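Local coordinates for protein arginase (Thermus thermophilus, PDB 2EF5) that probably catalyses the manganese-dependent hydrolysis of L-arginine to L-ornithine and urea, a reaction of the urea cycle pathway, at residues A4-P9 / L74-R79; F88-G93 / S283-R288; S102-A107 / F154-P159; G195-A200 / M246-E251; V261-I266 / R272-L277. All blocks are in the same frame, centred on the assembly; numbering follows the deposited sequence.

Contact 1: A4-P9 / L74-R79; sequences AVVGVP and LVLKER. With LYS (lysine), chain K.
Val-6 and Val-8 of strand 2-8 receive the side chain of Leu-76 from helix 66-81, and everything that crosses between the two segments is apolar. The leucine meets them with both prongs of its fork. Its CD1 lies 4.0 Å from Val-6 CG1, while its CD2 comes to 3.9 Å from Val-8 CG2. That same Val-8 methyl is also 4.1 Å from Leu-76 CD1, so it sits against both prongs, whereas Val-6 touches one. Leu-76 runs at about a right angle to Val-8 and more slantwise to Val-6. The valines offer their methyls by different rotations: chi1 of 60° tucks Val-6 CG1 between its own backbone N and carbonyl carbon, while in Val-8, with chi1 -173°, it is CG2 that stands beside the backbone N and faces the leucine. Gly-7, between them, has no side chain to bring to the helix.

Polar interactions lie around this patch. The helix keeps its own backbone bonds, such as Glu-78 N to Leu-74 O, and Lys-77 NZ bonds to Val-153 O. Beyond the strand, Pro-9 borders the bound lysine in a pocket with Asp-20, Met-21 and Ser-24.

Strand 2-8 runs between strands 41-47 and 87-93 of the parallel sheet, and helix 66-81 forms the beta-alpha-beta crossover joining those two, passing over the strand between them. Leu-76 also packs on Ser-102 of helix 99-107, and Val-6 and Val-8 both rest on Val-91 of the adjoining strand.

Contact 2: F88-G93 / S283-R288; sequences FPIVLG and SLLGKR
Phe-88 and Leu-285 meet where helix 272-284 ends in a Schellman motif beside strand 87-93 of the parallel alpha/beta sheet. The leucine approaches over a face of the phenyl ring: its CG lies above that face, and CD1 reaches the outer end of the ring, 3.7 Å from Phe-88 CZ and 3.9 Å from Phe-88 CE2. The two side chains are set aslant to each other. With chi1 at -170°, the ring of Phe-88 is swung away from its own backbone N and stands beside the carbonyl carbon. Within the strand, Ile-90 CG1 lies at the edge of the ring and in its plane, so face and edge are taken up by different aliphatic groups.

Leu-285 is the residue at which the chain leaves helical angles, and Gly-286, the C-prime residue with a positive phi of 108°, turns it away. Gly-286 N still bonds back to Ser-283 O at 3.2 Å and Lys-287 N to Leu-282 O, while Leu-285 O accepts a hydrogen bond from Tyr-40 OH. The helix end is therefore held by backbone and tyrosine bonds, and the leucine just past it is the part laid against the sheet. Leu-35 of helix 31-37 touches both Ile-90 and Leu-285, and joins the same apolar cluster. Across it, the isoleucine and leucine point tip to tip, Ile-90 CD1 standing 4.1 Å from Leu-285 CD2.

Contact 3: S102-A107 / F154-P159; sequences SVAGAA and FRAVDP
Ala-156, at phi -154° and psi -2°, turns its methyl toward Ala-104 just after the chain has left helix 148-154. This is close helix-to-loop packing at the flank of the alpha/beta fold: the loop leading into strand 162-167 passes over helix 99-107. Arg-155, the first residue beyond the helical angles, faces the other way, and the extended step it makes lets Ala-156 settle on the helix. The CA atoms of Ala-104 and Ala-156 are 5.2 Å apart, a separation that small side chains on both sides allow. Ala-156 CB rests 3.7 Å from Ala-104 CA and 3.9 Å from Ala-104 CB, so the methyl lies over the backbone of the helix as well as against its partner.

Phe-154 joins from the end of its helix through its carbonyl, and its ring does not carry the contact. At chi1 -58° that ring is turned to helix 66-81, where it packs on Ala-73. The loop is also held by Leu-142, with which Ala-156 and Val-157 both make backbone hydrogen bonds and whose side chain touches Val-103 and Val-157. Helix 99-107 is tied inward: Ser-102 OG bonds to Asp-259 OD1, and Ala-106 O accepts from Gln-256 NE2. No hydrogen bond joins the two segments themselves, and the nearest polar atom to the Ala-104 methyl across the contact is Phe-154 O, 3.9 Å from CB.

Contact 4: G195-A200 / M246-E251; sequences GVARIA and MEILAE. With GAI (guanidine), chain I.
Glu-247 OE1 accepts a 2.7 Å hydrogen bond from N1 of the bound guanidine, and Glu-247 OE2 takes a second from its N3 at 2.9 Å, nearly straight at 173°. The planar ligand is thus gripped by both carboxylate oxygens through two bonds that limit its rotation, the two planes tilted by about 40°; Arg-240, His-243, Leu-244 and Ile-289 also line this pocket. With an alanine here, the guanidine would probably be left without the carboxylate that pairs with two of its nitrogens, and be freer to turn or leave.

The helix-to-helix contact itself is made by the next residue. Ile-248 covers the methyl of Ala-200 with both its branches: CG2 comes to 3.6 Å from Ala-200 CB and CD1 to 3.8 Å. With chi1 -65° and the rest of the chain extended, CD1 goes on to reach Ala-197 CA at 3.9 Å. Alanines at both positions let the isoleucine lie close to helix 196-206.

In the first turn of that helix, Val-196 packs on Glu-241, Leu-244 and Leu-245, and Leu-204 continues the seam with Ile-248 and Leu-249. Helix 239-252 in turn sets Met-246 and Leu-249 against helix 272-284, bridging the two.

Contact 5: V261-I266 / R272-L277; sequences VEVNPI and RTAEML
Val-261, at the end of strand 255-261, meets Leu-277 through its carbonyl: Val-261 O lies 3.9 Å from Leu-277 CD2. Its side chain turns the other way, to about 4 Å from the side chains of the manganese ligands His-96 and Asp-217. Glu-262 follows with a positive phi of 63°, and its OE2 accepts a hydrogen bond from His-96 N, which probably steadies the backbone of that metal ligand. Val-263 then swings back to helix 272-284 and carries most of the contact. At chi1 175° it sends CG1 to Ala-274, 3.9 Å from the CB, and leaves CG2 facing Leu-277, 3.5 Å from CD2; the two side chains run antiparallel alongside one another. Asn-264 turns away from the helix and its OD1 takes a weak bond from Ile-266 N. Pro-265 and Ile-266 pack on Met-21, while Leu-26 of helix 22-28 covers Val-263 and Ala-274.

Val-263 buries its methyls against the helix with no hydrogen bond between the segments, while Val-261 and Glu-262 lie against the manganese ligands Asp-217 and His-96, so apolar packing behind the loop is consistent with holding those two residues in place beside the metal ligands.

Starting from the N terminus, contact 1 closes first, packing helix 66-81 on strand 2-8 before strand 87-93 begins. That strand opens contact 2, whose partner lies almost at the C terminus, so its long loop takes in contacts 3, 4 and 5 one after another; none of the five cross. Contacts 1 and 2 meet on neighbouring strands, where Val-8 N and Leu-92 O are probably hydrogen-bonded. Contact 3 touches contact 1 through Leu-76 and Lys-77. Contact 4 joins contact 2 where Met-246 and Ala-250 pack on Ser-283 and Leu-284, and contact 5 shares helix 272-284 with contact 2.

Contact 1: A4-P9 / L74-R79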
# COMPACT_ATOMS: atom_id res chain seq x y z
N ALA A 4 23.72 39.12 -19.47
CA ALA A 4 23.04 40.37 -19.21
C ALA A 4 22.32 40.24 -17.87
O ALA A 4 21.58 39.29 -17.65
CB ALA A 4 22.04 40.68 -20.32
N VAL A 5 22.56 41.20 -16.99
CA VAL A 5 21.94 41.21 -15.67
C VAL A 5 20.93 42.35 -15.56
O VAL A 5 21.25 43.50 -15.84
CB VAL A 5 22.99 41.42 -14.56
CG1 VAL A 5 22.31 41.54 -13.21
CG2 VAL A 5 23.99 40.27 -14.56
N VAL A 6 19.71 42.02 -15.15
CA VAL A 6 18.68 43.03 -14.99
C VAL A 6 17.97 42.82 -13.65
O VAL A 6 17.69 41.69 -13.26
CB VAL A 6 17.65 42.99 -16.13
CG1 VAL A 6 16.96 41.64 -16.16
CG2 VAL A 6 16.63 44.09 -15.93
N GLY A 7 17.70 43.91 -12.95
CA GLY A 7 17.04 43.81 -11.66
C GLY A 7 15.59 44.23 -11.69
O GLY A 7 15.16 45.04 -12.51
N VAL A 8 14.81 43.65 -10.78
CA VAL A 8 13.40 43.96 -10.64
C VAL A 8 13.15 44.17 -9.15
O VAL A 8 12.81 43.23 -8.43
CB VAL A 8 12.51 42.82 -11.16
CG1 VAL A 8 11.05 43.25 -11.17
CG2 VAL A 8 12.94 42.42 -12.56
N PRO A 9 13.34 45.40 -8.65
CA PRO A 9 13.14 45.72 -7.24
C PRO A 9 11.66 45.78 -6.90
O PRO A 9 11.14 46.82 -6.49
CB PRO A 9 13.83 47.07 -7.11
CG PRO A 9 13.51 47.71 -8.42
CD PRO A 9 13.77 46.60 -9.40
N LEU A 74 5.69 42.95 -17.65
CA LEU A 74 5.58 43.12 -19.10
C LEU A 74 6.80 43.86 -19.64
O LEU A 74 7.32 43.52 -20.70
CB LEU A 74 4.29 43.88 -19.45
CG LEU A 74 3.84 43.86 -20.91
CD1 LEU A 74 3.76 42.42 -21.41
CD2 LEU A 74 2.48 44.55 -21.04
N VAL A 75 7.26 44.86 -18.91
CA VAL A 75 8.44 45.61 -19.32
C VAL A 75 9.63 44.65 -19.30
O VAL A 75 10.48 44.68 -20.20
CB VAL A 75 8.72 46.80 -18.36
CG1 VAL A 75 10.04 47.46 -18.71
CG2 VAL A 75 7.59 47.80 -18.45
N LEU A 76 9.68 43.81 -18.28
CA LEU A 76 10.76 42.83 -18.15
C LEU A 76 10.72 41.85 -19.32
O LEU A 76 11.75 41.58 -19.95
CB LEU A 76 10.62 42.06 -16.83
CG LEU A 76 11.58 40.89 -16.60
CD1 LEU A 76 13.01 41.39 -16.57
CD2 LEU A 76 11.23 40.20 -15.28
N LYS A 77 9.55 41.31 -19.62
CA LYS A 77 9.40 40.37 -20.72
C LYS A 77 9.93 40.97 -22.02
O LYS A 77 10.71 40.34 -22.73
CB LYS A 77 7.93 39.98 -20.89
CG LYS A 77 7.63 39.10 -22.10
CD LYS A 77 6.14 38.90 -22.27
CE LYS A 77 5.82 38.13 -23.54
NZ LYS A 77 4.35 37.96 -23.72
N GLU A 78 9.51 42.20 -22.31
CA GLU A 78 9.93 42.88 -23.53
C GLU A 78 11.43 43.13 -23.57
O GLU A 78 12.06 43.01 -24.62
CB GLU A 78 9.18 44.20 -23.67
CG GLU A 78 7.68 44.05 -23.56
CD GLU A 78 6.95 45.36 -23.67
OE1 GLU A 78 7.33 46.33 -22.97
OE2 GLU A 78 5.98 45.43 -24.45
N ARG A 79 11.99 43.48 -22.42
CA ARG A 79 13.42 43.75 -22.32
C ARG A 79 14.24 42.50 -22.63
O ARG A 79 15.25 42.58 -23.32
CB ARG A 79 13.77 44.26 -20.92
CG ARG A 79 15.23 44.62 -20.76
CD ARG A 79 15.57 45.95 -21.41
NE ARG A 79 16.98 46.02 -21.79
CZ ARG A 79 17.70 47.14 -21.76
NH1 ARG A 79 17.16 48.28 -21.36
NH2 ARG A 79 18.97 47.11 -22.15
N LYS K . 20.98 50.73 -3.42
CA LYS K . 19.68 50.55 -4.37
C LYS K . 19.21 52.10 -4.73
O LYS K . 19.22 52.43 -5.93
CB LYS K . 18.67 49.74 -3.44
CG LYS K . 17.41 48.68 -3.74
CD LYS K . 16.14 48.47 -2.89
CE LYS K . 14.88 48.12 -3.96
NZ LYS K . 13.81 49.14 -4.78
OXT LYS K . 18.79 53.01 -3.95

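Contact 2: F88-G93 / S283-R288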
# COMPACT_ATOMS: atom_id res chain seq x y z
N PHE A 88 22.97 35.35 -22.25
CA PHE A 88 22.36 34.69 -21.10
C PHE A 88 21.83 35.73 -20.11
O PHE A 88 22.60 36.54 -19.57
CB PHE A 88 23.41 33.81 -20.40
CG PHE A 88 22.85 32.90 -19.35
CD1 PHE A 88 22.74 31.54 -19.58
CD2 PHE A 88 22.46 33.41 -18.11
CE1 PHE A 88 22.25 30.68 -18.58
CE2 PHE A 88 21.96 32.57 -17.12
CZ PHE A 88 21.86 31.21 -17.35
N PRO A 89 20.51 35.73 -19.87
CA PRO A 89 19.93 36.70 -18.93
C PRO A 89 19.79 36.20 -17.50
O PRO A 89 19.32 35.08 -17.26
CB PRO A 89 18.57 36.98 -19.55
CG PRO A 89 18.16 35.62 -20.01
CD PRO A 89 19.45 35.08 -20.66
N ILE A 90 20.19 37.04 -16.56
CA ILE A 90 20.07 36.74 -15.14
C ILE A 90 19.22 37.86 -14.57
O ILE A 90 19.61 39.03 -14.63
CB ILE A 90 21.42 36.75 -14.41
CG1 ILE A 90 22.33 35.65 -14.96
CG2 ILE A 90 21.18 36.54 -12.91
CD1 ILE A 90 23.71 35.64 -14.31
N VAL A 91 18.07 37.51 -14.03
CA VAL A 91 17.17 38.50 -13.46
C VAL A 91 17.25 38.47 -11.94
O VAL A 91 17.03 37.44 -11.32
CB VAL A 91 15.72 38.23 -13.91
CG1 VAL A 91 14.80 39.33 -13.39
CG2 VAL A 91 15.66 38.13 -15.44
N LEU A 92 17.59 39.61 -11.36
CA LEU A 92 17.72 39.76 -9.92
C LEU A 92 16.40 40.27 -9.42
O LEU A 92 15.87 41.26 -9.92
CB LEU A 92 18.79 40.79 -9.57
CG LEU A 92 20.11 40.66 -10.34
CD1 LEU A 92 21.06 41.75 -9.88
CD2 LEU A 92 20.71 39.28 -10.12
N GLY A 93 15.85 39.62 -8.42
CA GLY A 93 14.57 40.12 -8.01
C GLY A 93 14.24 40.32 -6.56
O GLY A 93 15.05 40.15 -5.65
N SER A 283 28.11 28.61 -10.13
CA SER A 283 28.15 27.18 -10.39
C SER A 283 27.24 26.83 -11.56
O SER A 283 27.58 25.99 -12.39
CB SER A 283 27.70 26.39 -9.16
OG SER A 283 28.62 26.54 -8.10
N LEU A 284 26.07 27.47 -11.62
CA LEU A 284 25.15 27.19 -12.71
C LEU A 284 25.75 27.60 -14.05
O LEU A 284 25.46 26.99 -15.08
CB LEU A 284 23.82 27.93 -12.50
CG LEU A 284 22.74 27.61 -13.52
CD1 LEU A 284 22.33 26.16 -13.41
CD2 LEU A 284 21.53 28.51 -13.29
N LEU A 285 26.59 28.63 -14.03
CA LEU A 285 27.22 29.09 -15.25
C LEU A 285 28.60 28.49 -15.55
O LEU A 285 29.38 29.04 -16.32
CB LEU A 285 27.29 30.62 -15.25
CG LEU A 285 26.03 31.26 -15.86
CD1 LEU A 285 24.79 30.84 -15.07
CD2 LEU A 285 26.17 32.77 -15.86
N GLY A 286 28.91 27.35 -14.94
CA GLY A 286 30.18 26.70 -15.24
C GLY A 286 31.33 26.69 -14.25
O GLY A 286 32.32 25.99 -14.49
N LYS A 287 31.23 27.44 -13.16
CA LYS A 287 32.33 27.42 -12.19
C LYS A 287 32.42 26.02 -11.60
O LYS A 287 31.42 25.46 -11.16
CB LYS A 287 32.11 28.45 -11.07
CG LYS A 287 33.33 28.63 -10.16
CD LYS A 287 33.17 29.78 -9.17
CE LYS A 287 34.46 30.00 -8.36
NZ LYS A 287 34.33 31.08 -7.33
N ARG A 288 33.63 25.47 -11.61
CA ARG A 288 33.86 24.14 -11.07
C ARG A 288 35.14 24.09 -10.25
O ARG A 288 36.05 24.89 -10.47
CB ARG A 288 33.91 23.13 -12.21
CG ARG A 288 32.54 22.92 -12.83
CD ARG A 288 32.62 22.65 -14.32
NE ARG A 288 33.40 21.45 -14.62
CZ ARG A 288 34.69 21.46 -14.94
NH1 ARG A 288 35.35 22.61 -15.01
NH2 ARG A 288 35.31 20.32 -15.20

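Contact 3: S102-A107 / F154-P159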
# COMPACT_ATOMS: atom_id res chain seq x y z
N SER A 102 10.03 37.16 -16.71
CA SER A 102 11.35 36.64 -17.07
C SER A 102 11.28 35.37 -17.90
O SER A 102 11.96 35.26 -18.92
CB SER A 102 12.22 36.41 -15.82
OG SER A 102 11.74 35.34 -15.03
N VAL A 103 10.46 34.41 -17.48
CA VAL A 103 10.34 33.15 -18.21
C VAL A 103 9.72 33.38 -19.58
O VAL A 103 10.26 32.90 -20.58
CB VAL A 103 9.49 32.12 -17.43
CG1 VAL A 103 9.34 30.84 -18.24
CG2 VAL A 103 10.16 31.80 -16.09
N ALA A 104 8.62 34.11 -19.63
CA ALA A 104 7.94 34.40 -20.90
C ALA A 104 8.88 35.15 -21.84
O ALA A 104 8.90 34.89 -23.04
CB ALA A 104 6.68 35.23 -20.64
N GLY A 105 9.64 36.09 -21.29
CA GLY A 105 10.56 36.86 -22.10
C GLY A 105 11.76 36.06 -22.57
O GLY A 105 12.11 36.10 -23.75
N ALA A 106 12.38 35.33 -21.65
CA ALA A 106 13.56 34.51 -21.96
C ALA A 106 13.25 33.32 -22.86
O ALA A 106 14.14 32.80 -23.54
CB ALA A 106 14.22 34.03 -20.66
N ALA A 107 12.00 32.88 -22.87
CA ALA A 107 11.59 31.74 -23.68
C ALA A 107 11.66 32.05 -25.17
O ALA A 107 11.85 31.16 -25.99
CB ALA A 107 10.19 31.30 -23.29
N PHE A 154 1.43 36.19 -20.04
CA PHE A 154 2.56 35.47 -19.45
C PHE A 154 2.56 33.95 -19.58
O PHE A 154 3.56 33.31 -19.23
CB PHE A 154 2.72 35.86 -17.98
CG PHE A 154 2.91 37.33 -17.76
CD1 PHE A 154 3.88 38.03 -18.47
CD2 PHE A 154 2.10 38.03 -16.87
CE1 PHE A 154 4.04 39.39 -18.30
CE2 PHE A 154 2.25 39.40 -16.69
CZ PHE A 154 3.22 40.09 -17.40
N ARG A 155 1.48 33.36 -20.07
CA ARG A 155 1.46 31.90 -20.23
C ARG A 155 2.67 31.61 -21.12
O ARG A 155 2.82 32.24 -22.17
CB ARG A 155 0.17 31.44 -20.91
CG ARG A 155 0.03 29.92 -21.01
CD ARG A 155 -1.37 29.50 -21.48
NE ARG A 155 -1.64 29.91 -22.86
CZ ARG A 155 -1.12 29.32 -23.93
NH1 ARG A 155 -0.28 28.31 -23.79
NH2 ARG A 155 -1.43 29.76 -25.15
N ALA A 156 3.53 30.69 -20.72
CA ALA A 156 4.70 30.42 -21.54
C ALA A 156 5.31 29.02 -21.42
O ALA A 156 6.28 28.72 -22.11
CB ALA A 156 5.78 31.47 -21.25
N VAL A 157 4.75 28.18 -20.57
CA VAL A 157 5.29 26.83 -20.44
C VAL A 157 4.21 25.79 -20.23
O VAL A 157 3.17 26.07 -19.63
CB VAL A 157 6.28 26.74 -19.25
CG1 VAL A 157 5.53 26.89 -17.94
CG2 VAL A 157 7.03 25.41 -19.29
N ASP A 158 4.45 24.59 -20.75
CA ASP A 158 3.50 23.50 -20.59
C ASP A 158 3.81 22.88 -19.23
O ASP A 158 4.97 22.63 -18.92
CB ASP A 158 3.70 22.46 -21.69
CG ASP A 158 2.65 21.35 -21.65
OD1 ASP A 158 2.49 20.70 -20.60
OD2 ASP A 158 1.99 21.14 -22.69
N PRO A 159 2.78 22.62 -18.41
CA PRO A 159 2.96 22.03 -17.08
C PRO A 159 3.88 20.81 -17.09
O PRO A 159 4.55 20.52 -16.10
CB PRO A 159 1.54 21.67 -16.67
CG PRO A 159 0.72 22.72 -17.34
CD PRO A 159 1.35 22.81 -18.71

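Contact 4: G195-A200 / M246-E251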
# COMPACT_ATOMS: atom_id res chain seq x y z
N GLY A 195 18.29 11.80 -3.01
CA GLY A 195 19.55 12.52 -3.07
C GLY A 195 19.51 13.45 -4.27
O GLY A 195 18.90 13.13 -5.29
N VAL A 196 20.17 14.61 -4.16
CA VAL A 196 20.19 15.59 -5.24
C VAL A 196 20.79 15.07 -6.54
O VAL A 196 20.33 15.42 -7.62
CB VAL A 196 20.96 16.87 -4.81
CG1 VAL A 196 21.12 17.81 -5.99
CG2 VAL A 196 20.20 17.56 -3.69
N ALA A 197 21.83 14.25 -6.45
CA ALA A 197 22.47 13.73 -7.65
C ALA A 197 21.46 13.04 -8.58
O ALA A 197 21.36 13.35 -9.77
CB ALA A 197 23.59 12.76 -7.27
N ARG A 198 20.71 12.10 -8.02
CA ARG A 198 19.71 11.38 -8.79
C ARG A 198 18.59 12.30 -9.26
O ARG A 198 18.14 12.22 -10.40
CB ARG A 198 19.14 10.23 -7.96
CG ARG A 198 18.09 9.41 -8.70
CD ARG A 198 17.69 8.19 -7.90
NE ARG A 198 16.68 7.41 -8.62
CZ ARG A 198 16.13 6.29 -8.16
NH1 ARG A 198 16.48 5.81 -6.98
NH2 ARG A 198 15.21 5.66 -8.88
N ILE A 199 18.13 13.20 -8.39
CA ILE A 199 17.07 14.13 -8.77
C ILE A 199 17.50 15.03 -9.92
O ILE A 199 16.71 15.27 -10.84
CB ILE A 199 16.64 15.00 -7.59
CG1 ILE A 199 15.89 14.13 -6.57
CG2 ILE A 199 15.74 16.13 -8.06
CD1 ILE A 199 15.53 14.86 -5.31
N ALA A 200 18.73 15.52 -9.88
CA ALA A 200 19.24 16.38 -10.94
C ALA A 200 19.24 15.62 -12.27
O ALA A 200 18.91 16.18 -13.31
CB ALA A 200 20.65 16.85 -10.61
N MET A 246 23.22 22.83 -9.09
CA MET A 246 23.63 23.81 -10.09
C MET A 246 24.70 23.25 -11.02
O MET A 246 24.64 23.46 -12.23
CB MET A 246 24.16 25.08 -9.41
CG MET A 246 23.14 25.84 -8.59
SD MET A 246 21.70 26.44 -9.52
CE MET A 246 20.46 25.29 -8.98
N GLU A 247 25.67 22.53 -10.46
CA GLU A 247 26.76 21.98 -11.27
C GLU A 247 26.27 20.92 -12.26
O GLU A 247 26.74 20.86 -13.40
CB GLU A 247 27.85 21.38 -10.38
CG GLU A 247 28.44 22.37 -9.37
CD GLU A 247 29.33 21.70 -8.34
OE1 GLU A 247 29.01 20.57 -7.92
OE2 GLU A 247 30.34 22.29 -7.93
N ILE A 248 25.33 20.08 -11.84
CA ILE A 248 24.83 19.04 -12.73
C ILE A 248 23.98 19.67 -13.84
O ILE A 248 24.03 19.24 -14.98
CB ILE A 248 24.04 17.97 -11.96
CG1 ILE A 248 24.99 17.22 -11.01
CG2 ILE A 248 23.40 16.99 -12.92
CD1 ILE A 248 24.33 16.15 -10.15
N LEU A 249 23.22 20.71 -13.51
CA LEU A 249 22.41 21.38 -14.52
C LEU A 249 23.37 22.08 -15.49
O LEU A 249 23.15 22.08 -16.70
CB LEU A 249 21.46 22.40 -13.89
CG LEU A 249 20.34 21.82 -13.01
CD1 LEU A 249 19.52 22.96 -12.40
CD2 LEU A 249 19.45 20.90 -13.84
N ALA A 250 24.45 22.64 -14.95
CA ALA A 250 25.44 23.32 -15.78
C ALA A 250 26.07 22.35 -16.79
O ALA A 250 26.23 22.70 -17.96
CB ALA A 250 26.53 23.94 -14.91
N GLU A 251 26.41 21.15 -16.33
CA GLU A 251 27.03 20.13 -17.18
C GLU A 251 26.20 19.80 -18.42
O GLU A 251 26.75 19.48 -19.47
CB GLU A 251 27.27 18.82 -16.40
CG GLU A 251 28.32 18.88 -15.30
CD GLU A 251 28.55 17.53 -14.61
OE1 GLU A 251 27.63 16.68 -14.62
OE2 GLU A 251 29.64 17.33 -14.04
C GAI I . 29.97 21.04 -4.50
N1 GAI I . 29.29 20.16 -5.26
N2 GAI I . 30.00 20.87 -3.18
N3 GAI I . 30.60 22.07 -5.07

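Contact 5: V261-I266 / R272-L277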
# COMPACT_ATOMS: atom_id res chain seq x y z
N VAL A 261 15.83 35.17 -7.05
CA VAL A 261 14.78 35.92 -6.38
C VAL A 261 14.62 35.76 -4.88
O VAL A 261 15.24 34.91 -4.25
CB VAL A 261 13.40 35.60 -7.01
CG1 VAL A 261 13.43 35.85 -8.52
CG2 VAL A 261 13.05 34.13 -6.74
N GLU A 262 13.74 36.60 -4.33
CA GLU A 262 13.36 36.60 -2.92
C GLU A 262 14.45 36.90 -1.88
O GLU A 262 14.29 36.59 -0.70
CB GLU A 262 12.66 35.28 -2.59
CG GLU A 262 11.34 35.07 -3.36
CD GLU A 262 10.18 35.91 -2.81
OE1 GLU A 262 10.07 36.03 -1.57
OE2 GLU A 262 9.38 36.43 -3.61
N VAL A 263 15.55 37.51 -2.30
CA VAL A 263 16.60 37.87 -1.35
C VAL A 263 16.09 39.10 -0.58
O VAL A 263 15.70 40.11 -1.19
CB VAL A 263 17.92 38.23 -2.08
CG1 VAL A 263 18.96 38.72 -1.08
CG2 VAL A 263 18.44 37.01 -2.83
N ASN A 264 16.08 39.02 0.74
CA ASN A 264 15.59 40.12 1.58
C ASN A 264 16.68 40.53 2.57
O ASN A 264 16.78 39.96 3.65
CB ASN A 264 14.33 39.70 2.34
CG ASN A 264 13.61 40.87 2.99
OD1 ASN A 264 14.22 41.89 3.30
ND2 ASN A 264 12.31 40.72 3.20
N PRO A 265 17.51 41.51 2.20
CA PRO A 265 18.59 41.96 3.08
C PRO A 265 18.16 42.45 4.47
O PRO A 265 18.94 42.40 5.41
CB PRO A 265 19.29 43.05 2.25
CG PRO A 265 18.22 43.55 1.35
CD PRO A 265 17.49 42.30 0.95
N ILE A 266 16.91 42.90 4.58
CA ILE A 266 16.38 43.37 5.85
C ILE A 266 16.25 42.25 6.88
O ILE A 266 16.24 42.49 8.09
CB ILE A 266 15.00 44.06 5.62
CG1 ILE A 266 15.19 45.57 5.59
CG2 ILE A 266 14.00 43.67 6.71
CD1 ILE A 266 16.33 46.02 4.72
N ARG A 272 24.72 37.40 3.69
CA ARG A 272 25.12 36.04 3.34
C ARG A 272 24.17 35.29 2.43
O ARG A 272 24.60 34.38 1.71
CB ARG A 272 25.40 35.21 4.60
CG ARG A 272 24.20 34.89 5.46
CD ARG A 272 24.68 34.18 6.73
NE ARG A 272 23.59 33.57 7.49
CZ ARG A 272 23.76 32.87 8.60
NH1 ARG A 272 24.98 32.69 9.09
NH2 ARG A 272 22.72 32.34 9.22
N THR A 273 22.90 35.67 2.43
CA THR A 273 21.94 35.01 1.56
C THR A 273 22.20 35.42 0.12
O THR A 273 22.17 34.60 -0.79
CB THR A 273 20.50 35.35 1.96
OG1 THR A 273 20.28 34.93 3.31
CG2 THR A 273 19.51 34.65 1.04
N ALA A 274 22.47 36.71 -0.08
CA ALA A 274 22.75 37.21 -1.42
C ALA A 274 24.07 36.58 -1.90
O ALA A 274 24.19 36.21 -3.07
CB ALA A 274 22.87 38.73 -1.40
N GLU A 275 25.05 36.48 -1.01
CA GLU A 275 26.33 35.89 -1.38
C GLU A 275 26.12 34.42 -1.75
O GLU A 275 26.78 33.91 -2.66
CB GLU A 275 27.35 36.02 -0.24
CG GLU A 275 27.57 37.47 0.19
CD GLU A 275 28.54 37.63 1.35
OE1 GLU A 275 28.68 36.68 2.15
OE2 GLU A 275 29.14 38.72 1.47
N MET A 276 25.21 33.76 -1.05
CA MET A 276 24.89 32.36 -1.32
C MET A 276 24.39 32.21 -2.75
O MET A 276 24.88 31.38 -3.51
CB MET A 276 23.79 31.85 -0.39
CG MET A 276 24.23 31.45 1.01
SD MET A 276 25.11 29.87 1.06
CE MET A 276 24.21 28.93 -0.20
N LEU A 277 23.39 33.01 -3.11
CA LEU A 277 22.82 32.94 -4.45
C LEU A 277 23.80 33.33 -5.55
O LEU A 277 23.74 32.79 -6.64
CB LEU A 277 21.56 33.79 -4.55
CG LEU A 277 20.25 33.01 -4.37
CD1 LEU A 277 20.21 32.36 -3.01
CD2 LEU A 277 19.06 33.96 -4.53